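Local coordinates for protein K41043 (Homo sapiens, PDB 6KBR) that probably inhibits a serine protease, as a Kazal-type inhibitor domain of the SPINK2 type, at residues R16-C22 against N39-M45; P28-D33 against I54-G60. One frame throughout, in Å; residues are numbered along the deposited sequence.

Both interactions lie within the Kazal-type inhibitor domain, on opposite sides of its centre. Interaction 1 ties the loop 16-22 to the start of helix 40-50. Interaction 2 pairs strand 29-31 with strand 56-59 in the three-stranded antiparallel sheet, whose third strand is 36-37. Along the chain the segments alternate: 16-22, 28-33, 39-45, then 54-60. The two contacts therefore interlock. Their centres are about 14 Å apart, yet they touch where the helix packs on the sheet: L43 CD2 lies 3.4 Å from I56 CG1. Disulfides tie the loop side to the helix, and another fastens strand 29-31 to the chain beyond strand 56-59. The loop side faces a chain of another protein.

Interaction 1. Residues R16-C22 against N39-M45; sequences RYSIHGC and NECTLCM
Y17 lays its ring against C41 at the start of helix 40-50. Y17 CB sits 3.7 Å from C41 SG. CG leans on C41 CB and SG. With CG anti to the carbonyl carbon (chi1 -57°), the ring is carried over the helix. C41 CB stands over one face, 3.8 Å from the Y17 ring centroid, as a CH-pi contact. Y17 CD1 comes closest, 3.5 Å from C41 CB, and CE1 lies near it too. On the other side of CG, Y17 CD2 lies 3.9 Å from C44 SG, an oblique approach. CE2 nears E40 CG, and CZ nears C41 N and E40 CB. The opposite face carries R16 CG. At the tip, Y17 OH lies 3.5 Å from E40 CB. This hydroxyl accepts a short hydrogen bond from R16 NH2. R16 NH2 also forms a salt bridge with E40 OE2 at 3.3 Å, although the hydrogen bond within it is weak. The guanidinium and carboxylate planes stand 60° apart.

C41 is also joined to C22 by a disulfide, SG to SG 2.0 Å. C44 is joined to C14. Together with C30-C62, these form the three-disulfide pattern of Kazal inhibitors, in which helix and inhibitory loop are stitched together. C22 extends into an antiparallel ladder with a strand of the other protein's chain, consistent with inhibitor binding. M45 SD packs beside C22 SG. An alanine in place of Y17 would probably leave a gap beside the C41 and C44 sulfurs and deprive R16 NH2 of its hydroxyl acceptor. A water donates to S18 O and, weakly, to C41 O. N39 is the helix N-cap. N39 OD1 accepts from T42 N at 2.9 Å and from T42 OG1, while ND2 donates to M25 O.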
loop_
_atom_site.group_PDB
_atom_site.type_symbol
_atom_site.label_atom_id
_atom_site.label_comp_id
_atom_site.label_asym_id
_atom_site.label_seq_id
_atom_site.Cartn_x
_atom_site.Cartn_y
_atom_site.Cartn_z
ATOM N N ARG B 16 8.079 -0.398 19.557
ATOM C CA ARG B 16 8.549 -0.925 18.270
ATOM C C ARG B 16 8.007 -0.147 17.043
ATOM O O ARG B 16 8.380 -0.471 15.916
ATOM C CB ARG B 16 8.263 -2.441 18.157
ATOM C CG ARG B 16 6.930 -2.900 17.542
ATOM C CD ARG B 16 7.040 -4.188 16.708
ATOM N NE ARG B 16 6.817 -5.422 17.486
ATOM C CZ ARG B 16 5.623 -5.967 17.801
ATOM N NH1 ARG B 16 5.572 -7.099 18.506
ATOM N NH2 ARG B 16 4.477 -5.403 17.433
ATOM N N TYR B 17 7.131 0.845 17.247
ATOM C CA TYR B 17 6.602 1.652 16.132
ATOM C C TYR B 17 6.989 3.086 16.284
ATOM O O TYR B 17 7.259 3.537 17.393
ATOM C CB TYR B 17 5.057 1.580 16.044
ATOM C CG TYR B 17 4.612 0.172 15.908
ATOM C CD1 TYR B 17 4.783 -0.542 14.714
ATOM C CD2 TYR B 17 4.078 -0.506 17.001
ATOM C CE1 TYR B 17 4.403 -1.892 14.630
ATOM C CE2 TYR B 17 3.701 -1.826 16.909
ATOM C CZ TYR B 17 3.872 -2.507 15.727
ATOM O OH TYR B 17 3.486 -3.846 15.717
ATOM N N SER B 18 6.948 3.815 15.174
ATOM C CA SER B 18 6.997 5.268 15.235
ATOM C C SER B 18 5.647 5.930 15.583
ATOM O O SER B 18 4.578 5.517 15.131
ATOM C CB SER B 18 7.586 5.831 13.939
ATOM O OG SER B 18 7.428 7.237 13.820
ATOM N N ILE B 19 5.696 7.003 16.373
ATOM C CA ILE B 19 4.491 7.823 16.610
ATOM C C ILE B 19 4.123 8.649 15.375
ATOM O O ILE B 19 3.005 9.193 15.287
ATOM C CB ILE B 19 4.647 8.773 17.844
ATOM C CG1 ILE B 19 5.661 9.900 17.566
ATOM C CG2 ILE B 19 5.067 7.940 19.081
ATOM C CD1 ILE B 19 6.022 10.757 18.766
ATOM N N HIS B 20 5.047 8.781 14.429
ATOM C CA HIS B 20 4.861 9.664 13.246
ATOM C C HIS B 20 4.278 9.007 11.976
ATOM O O HIS B 20 3.990 9.709 11.005
ATOM C CB HIS B 20 6.214 10.284 12.857
ATOM C CG HIS B 20 6.827 11.057 13.969
ATOM N ND1 HIS B 20 7.982 10.657 14.610
ATOM C CD2 HIS B 20 6.393 12.154 14.616
ATOM C CE1 HIS B 20 8.248 11.492 15.591
ATOM N NE2 HIS B 20 7.305 12.417 15.610
ATOM N N GLY B 21 4.226 7.675 11.946
ATOM C CA GLY B 21 3.603 7.010 10.839
ATOM C C GLY B 21 3.437 5.534 11.102
ATOM O O GLY B 21 4.207 4.943 11.870
ATOM N N CYS B 22 2.458 4.952 10.422
ATOM C CA CYS B 22 2.206 3.526 10.428
ATOM C C CYS B 22 2.101 3.035 8.980
ATOM O O CYS B 22 1.407 3.676 8.184
ATOM C CB CYS B 22 0.857 3.251 11.108
ATOM S SG CYS B 22 0.930 3.406 12.880
ATOM N N ASN B 39 -3.982 -2.448 11.980
ATOM C CA ASN B 39 -2.762 -3.092 12.364
ATOM C C ASN B 39 -2.361 -2.645 13.755
ATOM O O ASN B 39 -2.967 -1.739 14.296
ATOM C CB ASN B 39 -1.656 -2.827 11.337
ATOM C CG ASN B 39 -1.533 -1.362 10.963
ATOM O OD1 ASN B 39 -1.474 -0.478 11.827
ATOM N ND2 ASN B 39 -1.444 -1.100 9.674
ATOM N N GLU B 40 -1.369 -3.288 14.328
ATOM C CA GLU B 40 -0.976 -2.996 15.706
ATOM C C GLU B 40 -0.433 -1.588 15.837
ATOM O O GLU B 40 -0.624 -0.960 16.858
ATOM C CB GLU B 40 0.069 -3.999 16.232
ATOM C CG GLU B 40 0.310 -3.888 17.754
ATOM C CD GLU B 40 0.984 -5.178 18.327
ATOM O OE1 GLU B 40 0.695 -6.309 17.814
ATOM O OE2 GLU B 40 1.781 -5.018 19.285
ATOM N N CYS B 41 0.249 -1.095 14.817
ATOM C CA CYS B 41 0.779 0.239 14.845
ATOM C C CYS B 41 -0.365 1.254 14.992
ATOM O O CYS B 41 -0.237 2.224 15.772
ATOM C CB CYS B 41 1.656 0.510 13.628
ATOM S SG CYS B 41 2.401 2.169 13.575
ATOM N N THR B 42 -1.489 0.970 14.332
ATOM C CA THR B 42 -2.675 1.857 14.354
ATOM C C THR B 42 -3.346 1.883 15.731
ATOM O O THR B 42 -3.806 2.951 16.210
ATOM C CB THR B 42 -3.645 1.472 13.248
ATOM O OG1 THR B 42 -2.954 1.581 11.996
ATOM C CG2 THR B 42 -4.807 2.378 13.180
ATOM N N LEU B 43 -3.369 0.714 16.369
ATOM C CA LEU B 43 -3.825 0.605 17.753
ATOM C C LEU B 43 -2.972 1.489 18.615
ATOM O O LEU B 43 -3.485 2.291 19.398
ATOM C CB LEU B 43 -3.749 -0.858 18.249
ATOM C CG LEU B 43 -4.171 -1.151 19.684
ATOM C CD1 LEU B 43 -5.401 -0.375 20.097
ATOM C CD2 LEU B 43 -4.420 -2.620 19.863
ATOM N N CYS B 44 -1.660 1.327 18.486
ATOM C CA CYS B 44 -0.695 2.161 19.224
ATOM C C CYS B 44 -0.896 3.695 19.053
ATOM O O CYS B 44 -0.831 4.454 20.017
ATOM C CB CYS B 44 0.752 1.752 18.874
ATOM S SG CYS B 44 1.147 0.135 19.531
ATOM N N MET B 45 -1.170 4.136 17.818
ATOM C CA MET B 45 -1.557 5.500 17.583
ATOM C C MET B 45 -2.855 5.918 18.401
ATOM O O MET B 45 -2.897 6.942 19.050
ATOM C CB MET B 45 -1.690 5.723 16.069
ATOM C CG MET B 45 -0.321 6.018 15.407
ATOM S SD MET B 45 -0.420 6.702 13.728
ATOM C CE MET B 45 -0.937 8.374 14.136
HETATM O O HOH W 1 2.551 4.129 16.180
#

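Interaction 2. Residues P28-D33 against I54-G60; sequences PVCGSD and IKIIKNG
C30 is bonded to strand 56-59 through both its N-H and its C=O. C30 N donates to K58 O at 2.9 Å, almost straight (169° at the hydrogen). C30 O accepts from I57 N, also at 2.9 Å. S32 N donates to K55 O, and S32 OG returns a bond by accepting from K55 N at 2.8 Å. That OG sits between the backbone N and the carbonyl carbon (chi1 48°), which turns it to the K55 amide. At the other end G60 N reaches P28 O from above the carbonyl plane.

The side chains pack around this ladder. V29 CG2 meets I56 CD1 at 3.9 Å, and I57 CG1 lies 3.5 Å from S32 CA. I54 CD1 touches D33 OD2 at 3.5 Å, an oxygen that is bonded to Y37 OH.

Between the V29-N59 and G31-I56 pairs, C30 alone faces two residues, I57 and K58. This is a beta bulge, and it leaves K58 N buried without a partner.

Farther out, L43 of helix 40-50 covers V29, I54 and I56, and strand 36-37 flanks strand 29-31. C30 SG is bound to C62, which fastens the chain end beyond strand 56-59. A short antiparallel sheet packed on one helix and locked by disulfides is typical of the Kazal-type inhibitor fold.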
loop_
_atom_site.group_PDB
_atom_site.type_symbol
_atom_site.label_atom_id
_atom_site.label_comp_id
_atom_site.label_asym_id
_atom_site.label_seq_id
_atom_site.Cartn_x
_atom_site.Cartn_y
_atom_site.Cartn_z
ATOM N N PRO B 28 -5.009 -7.126 10.862
ATOM C CA PRO B 28 -5.886 -6.644 11.931
ATOM C C PRO B 28 -5.680 -7.282 13.328
ATOM O O PRO B 28 -5.251 -8.461 13.466
ATOM C CB PRO B 28 -7.305 -6.871 11.350
ATOM C CG PRO B 28 -7.099 -8.094 10.443
ATOM C CD PRO B 28 -5.767 -7.851 9.808
ATOM N N VAL B 29 -5.929 -6.443 14.334
ATOM C CA VAL B 29 -6.008 -6.847 15.722
ATOM C C VAL B 29 -7.276 -6.322 16.404
ATOM O O VAL B 29 -7.797 -5.286 16.065
ATOM C CB VAL B 29 -4.776 -6.449 16.559
ATOM C CG1 VAL B 29 -3.542 -7.174 16.036
ATOM C CG2 VAL B 29 -4.620 -4.925 16.687
ATOM N N CYS B 30 -7.768 -7.077 17.357
ATOM C CA CYS B 30 -9.022 -6.736 18.023
ATOM C C CYS B 30 -8.679 -6.127 19.377
ATOM O O CYS B 30 -8.016 -6.751 20.175
ATOM C CB CYS B 30 -9.874 -7.986 18.251
ATOM S SG CYS B 30 -11.391 -7.567 19.156
ATOM N N GLY B 31 -9.098 -4.892 19.606
ATOM C CA GLY B 31 -8.766 -4.194 20.827
ATOM C C GLY B 31 -9.773 -4.517 21.938
ATOM O O GLY B 31 -10.899 -4.906 21.660
ATOM N N SER B 32 -9.336 -4.369 23.182
ATOM C CA SER B 32 -10.210 -4.510 24.371
ATOM C C SER B 32 -11.347 -3.434 24.376
ATOM O O SER B 32 -12.330 -3.549 25.125
ATOM C CB SER B 32 -9.399 -4.431 25.667
ATOM O OG SER B 32 -8.553 -3.321 25.603
ATOM N N ASP B 33 -11.188 -2.391 23.564
ATOM C CA ASP B 33 -12.240 -1.449 23.315
ATOM C C ASP B 33 -13.309 -1.847 22.332
ATOM O O ASP B 33 -14.164 -1.030 22.070
ATOM C CB ASP B 33 -11.638 -0.131 22.875
ATOM C CG ASP B 33 -10.918 -0.223 21.552
ATOM O OD1 ASP B 33 -10.688 -1.355 21.055
ATOM O OD2 ASP B 33 -10.545 0.841 21.091
ATOM N N ILE B 54 -4.954 0.208 25.593
ATOM C CA ILE B 54 -5.943 -0.681 24.983
ATOM C C ILE B 54 -5.208 -1.985 24.757
ATOM O O ILE B 54 -4.086 -1.980 24.268
ATOM C CB ILE B 54 -6.557 -0.091 23.671
ATOM C CG1 ILE B 54 -7.133 1.313 23.917
ATOM C CG2 ILE B 54 -7.630 -1.057 23.107
ATOM C CD1 ILE B 54 -7.703 2.013 22.685
ATOM N N LYS B 55 -5.820 -3.092 25.182
ATOM C CA LYS B 55 -5.186 -4.388 25.085
ATOM C C LYS B 55 -5.636 -5.047 23.815
ATOM O O LYS B 55 -6.623 -4.667 23.237
ATOM C CB LYS B 55 -5.547 -5.298 26.256
ATOM C CG LYS B 55 -5.407 -4.649 27.616
ATOM C CD LYS B 55 -3.969 -4.304 27.947
ATOM C CE LYS B 55 -3.425 -5.296 28.961
ATOM N NZ LYS B 55 -2.030 -4.966 29.338
ATOM N N ILE B 56 -4.874 -6.027 23.383
ATOM C CA ILE B 56 -5.247 -6.813 22.251
ATOM C C ILE B 56 -5.874 -8.115 22.750
ATOM O O ILE B 56 -5.191 -8.934 23.315
ATOM C CB ILE B 56 -4.078 -7.117 21.323
ATOM C CG1 ILE B 56 -3.597 -5.780 20.691
ATOM C CG2 ILE B 56 -4.560 -8.108 20.250
ATOM C CD1 ILE B 56 -2.398 -5.870 19.771
ATOM N N ILE B 57 -7.158 -8.267 22.454
ATOM C CA ILE B 57 -7.966 -9.404 22.844
ATOM C C ILE B 57 -7.538 -10.591 21.989
ATOM O O ILE B 57 -7.334 -11.670 22.506
ATOM C CB ILE B 57 -9.470 -9.073 22.660
ATOM C CG1 ILE B 57 -9.844 -7.937 23.593
ATOM C CG2 ILE B 57 -10.361 -10.270 22.898
ATOM C CD1 ILE B 57 -9.397 -8.103 25.030
ATOM N N LYS B 58 -7.403 -10.374 20.692
ATOM C CA LYS B 58 -6.883 -11.384 19.786
ATOM C C LYS B 58 -6.366 -10.808 18.459
ATOM O O LYS B 58 -6.643 -9.670 18.098
ATOM C CB LYS B 58 -7.954 -12.405 19.474
ATOM C CG LYS B 58 -9.202 -11.882 18.817
ATOM C CD LYS B 58 -9.928 -13.018 18.098
ATOM C CE LYS B 58 -11.325 -12.591 17.762
ATOM N NZ LYS B 58 -11.983 -13.630 16.943
ATOM N N ASN B 59 -5.663 -11.647 17.712
ATOM C CA ASN B 59 -5.289 -11.289 16.356
ATOM C C ASN B 59 -6.472 -11.489 15.457
ATOM O O ASN B 59 -7.367 -12.281 15.745
ATOM C CB ASN B 59 -4.073 -12.078 15.904
ATOM C CG ASN B 59 -2.816 -11.636 16.597
ATOM O OD1 ASN B 59 -2.833 -10.770 17.475
ATOM N ND2 ASN B 59 -1.691 -12.213 16.185
ATOM N N GLY B 60 -6.510 -10.724 14.379
ATOM C CA GLY B 60 -7.640 -10.754 13.483
ATOM C C GLY B 60 -8.727 -9.808 13.890
ATOM O O GLY B 60 -8.640 -9.179 14.935
#